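Local coordinates for protein pyroglutatmate porin OpdO (Pseudomonas aeruginosa, PDB 3SZV) that probably acts as an outer-membrane channel of the OprD porin family, a beta-barrel through which small substrates, carboxylates among them, would cross, at residues A[70-75]-A[112-117]; A[118-123]-A[153-158]. All blocks are in the same frame, centred on the assembly; numbering follows the deposited sequence.

Interaction 1: residues A[70-75]-A[112-117]; sequences GVDAIG and TAKARV. With C8E ((hydroxyethyloxy)tri(ethyloxy)octane), chain C.
K114 and D72 meet on the face that also carries T112, their side chains crossing at about a right angle. Strands 67-81 and 106-117 pair antiparallel, with G70 opposite K114, V71 opposite A113 and D72 opposite T112. K114 reaches diagonally, past its own partner, to the residue two further on. CG of K114 sits between its backbone N and carbonyl carbon (chi1 61°), and the extended chain beyond it lies over the bare backbone of G70, CG to G70 C 3.4 Å. At the far end NZ forms a salt bridge to D72 OD1 of 2.7 Å, arriving on the syn side 17° out of the carboxylate plane. S60, just after strand 49-59, bonds to the same pair, its O accepting from K114 NZ and its N giving a weak bond to D72 OD1. Two pairs of backbone bonds, G70 with K114 and D72 with T112, bracket V71 and A113; the straightest runs from D72 N to T112 O, 2.8 Å at 168°. V71 and A113 point to the other face; V71 CG2 comes within 3.6 Å of the backbone O of T112. T112 OG1 bonds to A126 O. Small apolar side chains on one face and polar ones, D72 and K114 joined by the salt bridge, on the other fit a membrane barrel wall. The buried opposite charges would largely balance, probably favouring an ionised lysine and aspartate.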
loop_
_atom_site.group_PDB
_atom_site.type_symbol
_atom_site.label_atom_id
_atom_site.label_comp_id
_atom_site.label_asym_id
_atom_site.label_seq_id
_atom_site.Cartn_x
_atom_site.Cartn_y
_atom_site.Cartn_z
ATOM N N GLY A 70 -0.367 -4.268 25.047
ATOM C CA GLY A 70 0.181 -5.416 24.357
ATOM C C GLY A 70 1.448 -5.058 23.615
ATOM O O GLY A 70 1.912 -3.917 23.678
ATOM N N VAL A 71 2.001 -6.043 22.922
ATOM C CA VAL A 71 3.184 -5.827 22.095
ATOM C C VAL A 71 3.135 -6.755 20.890
ATOM O O VAL A 71 2.797 -7.935 21.007
ATOM C CB VAL A 71 4.475 -6.066 22.893
ATOM C CG1 VAL A 71 4.516 -7.493 23.427
ATOM C CG2 VAL A 71 5.695 -5.787 22.023
ATOM N N ASP A 72 3.441 -6.206 19.721
ATOM C CA ASP A 72 3.585 -7.010 18.514
ATOM C C ASP A 72 5.054 -7.023 18.108
ATOM O O ASP A 72 5.815 -6.122 18.473
ATOM C CB ASP A 72 2.771 -6.431 17.354
ATOM C CG ASP A 72 1.277 -6.399 17.622
ATOM O OD1 ASP A 72 0.782 -7.193 18.444
ATOM O OD2 ASP A 72 0.581 -5.581 16.976
ATOM N N ALA A 73 5.452 -8.030 17.339
ATOM C CA ALA A 73 6.816 -8.080 16.819
ATOM C C ALA A 73 6.803 -8.564 15.379
ATOM O O ALA A 73 5.994 -9.417 15.012
ATOM C CB ALA A 73 7.689 -8.985 17.678
ATOM N N ILE A 74 7.677 -7.999 14.556
ATOM C CA ILE A 74 7.874 -8.520 13.210
ATOM C C ILE A 74 9.354 -8.827 13.013
ATOM O O ILE A 74 10.207 -7.988 13.275
ATOM C CB ILE A 74 7.335 -7.572 12.117
ATOM C CG1 ILE A 74 7.501 -8.225 10.741
ATOM C CG2 ILE A 74 8.011 -6.201 12.186
ATOM C CD1 ILE A 74 6.675 -7.589 9.651
ATOM N N GLY A 75 9.646 -10.053 12.596
ATOM C CA GLY A 75 11.004 -10.453 12.289
ATOM C C GLY A 75 11.122 -10.659 10.797
ATOM O O GLY A 75 10.347 -11.408 10.194
ATOM N N THR A 112 6.381 -3.319 18.360
ATOM C CA THR A 112 5.303 -2.338 18.369
ATOM C C THR A 112 4.536 -2.444 19.676
ATOM O O THR A 112 3.868 -3.447 19.935
ATOM C CB THR A 112 4.346 -2.570 17.188
ATOM O OG1 THR A 112 5.115 -2.689 15.988
ATOM C CG2 THR A 112 3.319 -1.422 17.055
ATOM N N ALA A 113 4.660 -1.425 20.520
ATOM C CA ALA A 113 3.863 -1.366 21.732
ATOM C C ALA A 113 2.452 -1.000 21.317
ATOM O O ALA A 113 2.260 -0.255 20.355
ATOM C CB ALA A 113 4.413 -0.319 22.669
ATOM N N LYS A 114 1.462 -1.522 22.021
ATOM C CA LYS A 114 0.082 -1.172 21.717
ATOM C C LYS A 114 -0.779 -0.990 22.958
ATOM O O LYS A 114 -0.525 -1.585 24.014
ATOM C CB LYS A 114 -0.560 -2.193 20.767
ATOM C CG LYS A 114 -0.637 -3.613 21.303
ATOM C CD LYS A 114 -1.065 -4.578 20.199
ATOM C CE LYS A 114 -1.202 -5.990 20.747
ATOM N NZ LYS A 114 -1.625 -6.954 19.688
ATOM N N ALA A 115 -1.812 -0.166 22.816
ATOM C CA ALA A 115 -2.777 0.056 23.887
ATOM C C ALA A 115 -4.171 0.181 23.290
ATOM O O ALA A 115 -4.341 0.801 22.235
ATOM C CB ALA A 115 -2.421 1.305 24.682
ATOM N N ARG A 116 -5.162 -0.409 23.944
ATOM C CA ARG A 116 -6.541 -0.315 23.482
ATOM C C ARG A 116 -7.443 0.220 24.583
ATOM O O ARG A 116 -7.253 -0.085 25.756
ATOM C CB ARG A 116 -7.073 -1.676 23.027
ATOM C CG ARG A 116 -7.253 -2.648 24.180
ATOM C CD ARG A 116 -8.008 -3.913 23.784
ATOM N NE ARG A 116 -8.315 -4.718 24.966
ATOM C CZ ARG A 116 -8.730 -5.980 24.928
ATOM N NH1 ARG A 116 -8.874 -6.597 23.765
ATOM N NH2 ARG A 116 -8.988 -6.625 26.057
ATOM N N VAL A 117 -8.424 1.026 24.198
ATOM C CA VAL A 117 -9.502 1.389 25.104
ATOM C C VAL A 117 -10.771 1.412 24.273
ATOM O O VAL A 117 -10.751 1.877 23.128
ATOM C CB VAL A 117 -9.244 2.743 25.791
ATOM C CG1 VAL A 117 -9.236 3.875 24.777
ATOM C CG2 VAL A 117 -10.286 2.996 26.879
HETATM C C1 C8E C . 22.202 -5.498 15.327
HETATM C C2 C8E C . 21.142 -6.591 15.259
HETATM C C3 C8E C . 20.048 -6.346 16.288
HETATM C C4 C8E C . 19.239 -7.616 16.535
HETATM C C5 C8E C . 18.585 -8.095 15.249
HETATM C C6 C8E C . 17.768 -9.374 15.429
HETATM C C7 C8E C . 17.148 -9.809 14.103
HETATM C C8 C8E C . 16.084 -10.896 14.264
HETATM O O9 C8E C . 15.641 -11.348 12.990
HETATM C C10 C8E C . 14.695 -12.401 13.085
HETATM C C11 C8E C . 14.261 -12.883 11.697
HETATM O O12 C8E C . 13.301 -13.917 11.805
HETATM C C13 C8E C . 12.621 -14.188 10.593
HETATM C C16 C8E C . 13.106 -18.143 9.839
HETATM C C17 C8E C . 14.484 -18.549 10.344
HETATM O O18 C8E C . 15.065 -19.496 9.475
HETATM C C19 C8E C . 15.681 -18.890 8.362
HETATM C C20 C8E C . 17.150 -18.641 8.683
HETATM O O21 C8E C . 17.968 -19.316 7.755
#

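Interaction 2: residues A[118-123]-A[153-158]; sequences SNSLLK and VQEIDG. With C8E ((hydroxyethyloxy)tri(ethyloxy)octane), chain F.
One carboxylate, that of E155, takes hydrogen bonds from three consecutive residues, S118, N119 and S120, at the tight turn between strands 106-117 and 120-124. S118 OG donates to the syn lone pair of E155 OE2 at 2.6 Å. The second oxygen accepts twice: the backbone N of N119 reaches OE1 at 2.6 Å from the syn side, 23° out of the carboxylate plane and with a bent N-H angle of 137°, while S120 OG, 2.8 Å from OE1, takes the anti lone pair. E155 makes this reach by folding at its second torsion (chi2 -68°), which carries the carboxylate across to the turn. S118 and N119 occupy the corners of a turn close to type II', with positive phi at S118, leaving N119 N directed at the acid. S120 and V153 form a non-hydrogen-bonded antiparallel pair, and V153 CG1 packs 3.4 Å from S120 OG. Next to them Q154 N bonds to N119 O at 3.0 Å, while the Q154 amide turns to D152. A detergent C8E lies alongside, its C17 3.6 Å from E155 CD and also touching S118 CB. With both oxygens engaged by donors, the glutamate is held against rotation and would probably stay ionised, fastening the turn of one hairpin to the next strand of the barrel.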
loop_
_atom_site.group_PDB
_atom_site.type_symbol
_atom_site.label_atom_id
_atom_site.label_comp_id
_atom_site.label_asym_id
_atom_site.label_seq_id
_atom_site.Cartn_x
_atom_site.Cartn_y
_atom_site.Cartn_z
ATOM N N SER A 118 -11.858 0.887 24.823
ATOM C CA SER A 118 -13.120 0.809 24.102
ATOM C C SER A 118 -12.888 0.259 22.696
ATOM O O SER A 118 -12.437 -0.876 22.538
ATOM C CB SER A 118 -13.787 2.181 24.059
ATOM O OG SER A 118 -15.102 2.099 23.548
ATOM N N ASN A 119 -13.176 1.073 21.677
ATOM C CA ASN A 119 -12.991 0.667 20.288
ATOM C C ASN A 119 -11.892 1.472 19.598
ATOM O O ASN A 119 -12.001 1.815 18.419
ATOM C CB ASN A 119 -14.297 0.820 19.513
ATOM C CG ASN A 119 -14.720 -0.461 18.833
ATOM O OD1 ASN A 119 -14.359 -0.719 17.684
ATOM N ND2 ASN A 119 -15.490 -1.278 19.544
ATOM N N SER A 120 -10.840 1.778 20.347
ATOM C CA SER A 120 -9.731 2.568 19.834
ATOM C C SER A 120 -8.415 1.852 20.119
ATOM O O SER A 120 -8.293 1.114 21.109
ATOM C CB SER A 120 -9.725 3.963 20.461
ATOM O OG SER A 120 -10.898 4.687 20.118
ATOM N N LEU A 121 -7.435 2.065 19.253
ATOM C CA LEU A 121 -6.182 1.340 19.311
ATOM C C LEU A 121 -5.016 2.245 18.946
ATOM O O LEU A 121 -5.034 2.917 17.912
ATOM C CB LEU A 121 -6.219 0.153 18.343
ATOM C CG LEU A 121 -4.969 -0.729 18.271
ATOM C CD1 LEU A 121 -4.746 -1.471 19.590
ATOM C CD2 LEU A 121 -5.101 -1.730 17.137
ATOM N N LEU A 122 -4.004 2.254 19.804
ATOM C CA LEU A 122 -2.774 2.997 19.578
ATOM C C LEU A 122 -1.621 2.017 19.401
ATOM O O LEU A 122 -1.470 1.077 20.192
ATOM C CB LEU A 122 -2.489 3.900 20.782
ATOM C CG LEU A 122 -1.135 4.616 20.771
ATOM C CD1 LEU A 122 -1.071 5.614 19.640
ATOM C CD2 LEU A 122 -0.902 5.319 22.112
ATOM N N LYS A 123 -0.824 2.237 18.361
ATOM C CA LYS A 123 0.389 1.458 18.105
ATOM C C LYS A 123 1.577 2.404 18.048
ATOM O O LYS A 123 1.504 3.465 17.422
ATOM C CB LYS A 123 0.275 0.708 16.771
ATOM C CG LYS A 123 -0.729 -0.427 16.783
ATOM C CD LYS A 123 -0.780 -1.100 15.421
ATOM C CE LYS A 123 -1.842 -2.183 15.396
ATOM N NZ LYS A 123 -1.770 -2.958 14.126
ATOM N N VAL A 153 -9.380 5.278 15.895
ATOM C CA VAL A 153 -10.500 5.503 16.798
ATOM C C VAL A 153 -11.811 5.164 16.100
ATOM O O VAL A 153 -12.180 5.816 15.112
ATOM C CB VAL A 153 -10.543 6.984 17.258
ATOM C CG1 VAL A 153 -11.811 7.286 18.055
ATOM C CG2 VAL A 153 -9.295 7.328 18.074
ATOM N N GLN A 154 -12.519 4.155 16.602
ATOM C CA GLN A 154 -13.790 3.739 16.009
ATOM C C GLN A 154 -14.901 3.732 17.053
ATOM O O GLN A 154 -15.521 2.703 17.327
ATOM C CB GLN A 154 -13.648 2.375 15.319
ATOM C CG GLN A 154 -12.732 2.446 14.098
ATOM C CD GLN A 154 -12.584 1.124 13.369
ATOM O OE1 GLN A 154 -13.571 0.479 13.023
ATOM N NE2 GLN A 154 -11.341 0.726 13.114
ATOM N N GLU A 155 -15.148 4.903 17.627
ATOM C CA GLU A 155 -16.110 5.044 18.713
ATOM C C GLU A 155 -17.473 5.551 18.238
ATOM O O GLU A 155 -18.484 5.375 18.921
ATOM C CB GLU A 155 -15.567 5.999 19.781
ATOM C CG GLU A 155 -14.223 5.606 20.367
ATOM C CD GLU A 155 -14.283 4.343 21.197
ATOM O OE1 GLU A 155 -13.238 3.664 21.291
ATOM O OE2 GLU A 155 -15.355 4.030 21.759
ATOM N N ILE A 156 -17.488 6.204 17.081
ATOM C CA ILE A 156 -18.701 6.803 16.542
ATOM C C ILE A 156 -19.207 5.950 15.386
ATOM O O ILE A 156 -18.412 5.529 14.536
ATOM C CB ILE A 156 -18.419 8.245 16.061
ATOM C CG1 ILE A 156 -18.021 9.118 17.255
ATOM C CG2 ILE A 156 -19.631 8.828 15.334
ATOM C CD1 ILE A 156 -17.662 10.541 16.894
ATOM N N ASP A 157 -20.511 5.685 15.367
ATOM C CA ASP A 157 -21.104 4.797 14.370
ATOM C C ASP A 157 -20.781 5.243 12.943
ATOM O O ASP A 157 -21.073 6.381 12.553
ATOM C CB ASP A 157 -22.619 4.686 14.566
ATOM C CG ASP A 157 -22.993 3.965 15.847
ATOM O OD1 ASP A 157 -22.107 3.328 16.459
ATOM O OD2 ASP A 157 -24.181 4.028 16.234
ATOM N N GLY A 158 -20.192 4.336 12.173
ATOM C CA GLY A 158 -19.866 4.594 10.780
ATOM C C GLY A 158 -18.668 5.497 10.553
ATOM O O GLY A 158 -18.348 5.828 9.407
HETATM C C13 C8E F . -9.587 8.017 22.257
HETATM C C14 C8E F . -10.212 7.077 23.279
HETATM O O15 C8E F . -11.603 7.046 23.053
HETATM C C16 C8E F . -12.371 7.019 24.239
HETATM C C17 C8E F . -13.125 5.697 24.315
HETATM O O18 C8E F . -13.638 5.526 25.621
HETATM C C19 C8E F . -15.042 5.610 25.698
HETATM C C20 C8E F . -15.565 4.396 26.463
HETATM O O21 C8E F . -16.945 4.229 26.223
#

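From the N terminus, strand 67-81 runs into a long, partly unmodelled connection and returns as strand 106-117, where interaction 1 closes that excursion. The tight turn at S118 and N119 then leads straight into strand 120-124. A second long connection, which by its place in the strand order probably corresponds to the inward-folded loop L3 of OprD-family channels, ends at strand 149-156, and interaction 2 closes it. The two contacts follow each other in series, neither enclosing nor crossing the other. They join through the hairpin between them: L122 N lies 2.9 Å from A115 O, a probable hydrogen bond. Together they tie four successive antiparallel strands into one side of the barrel wall.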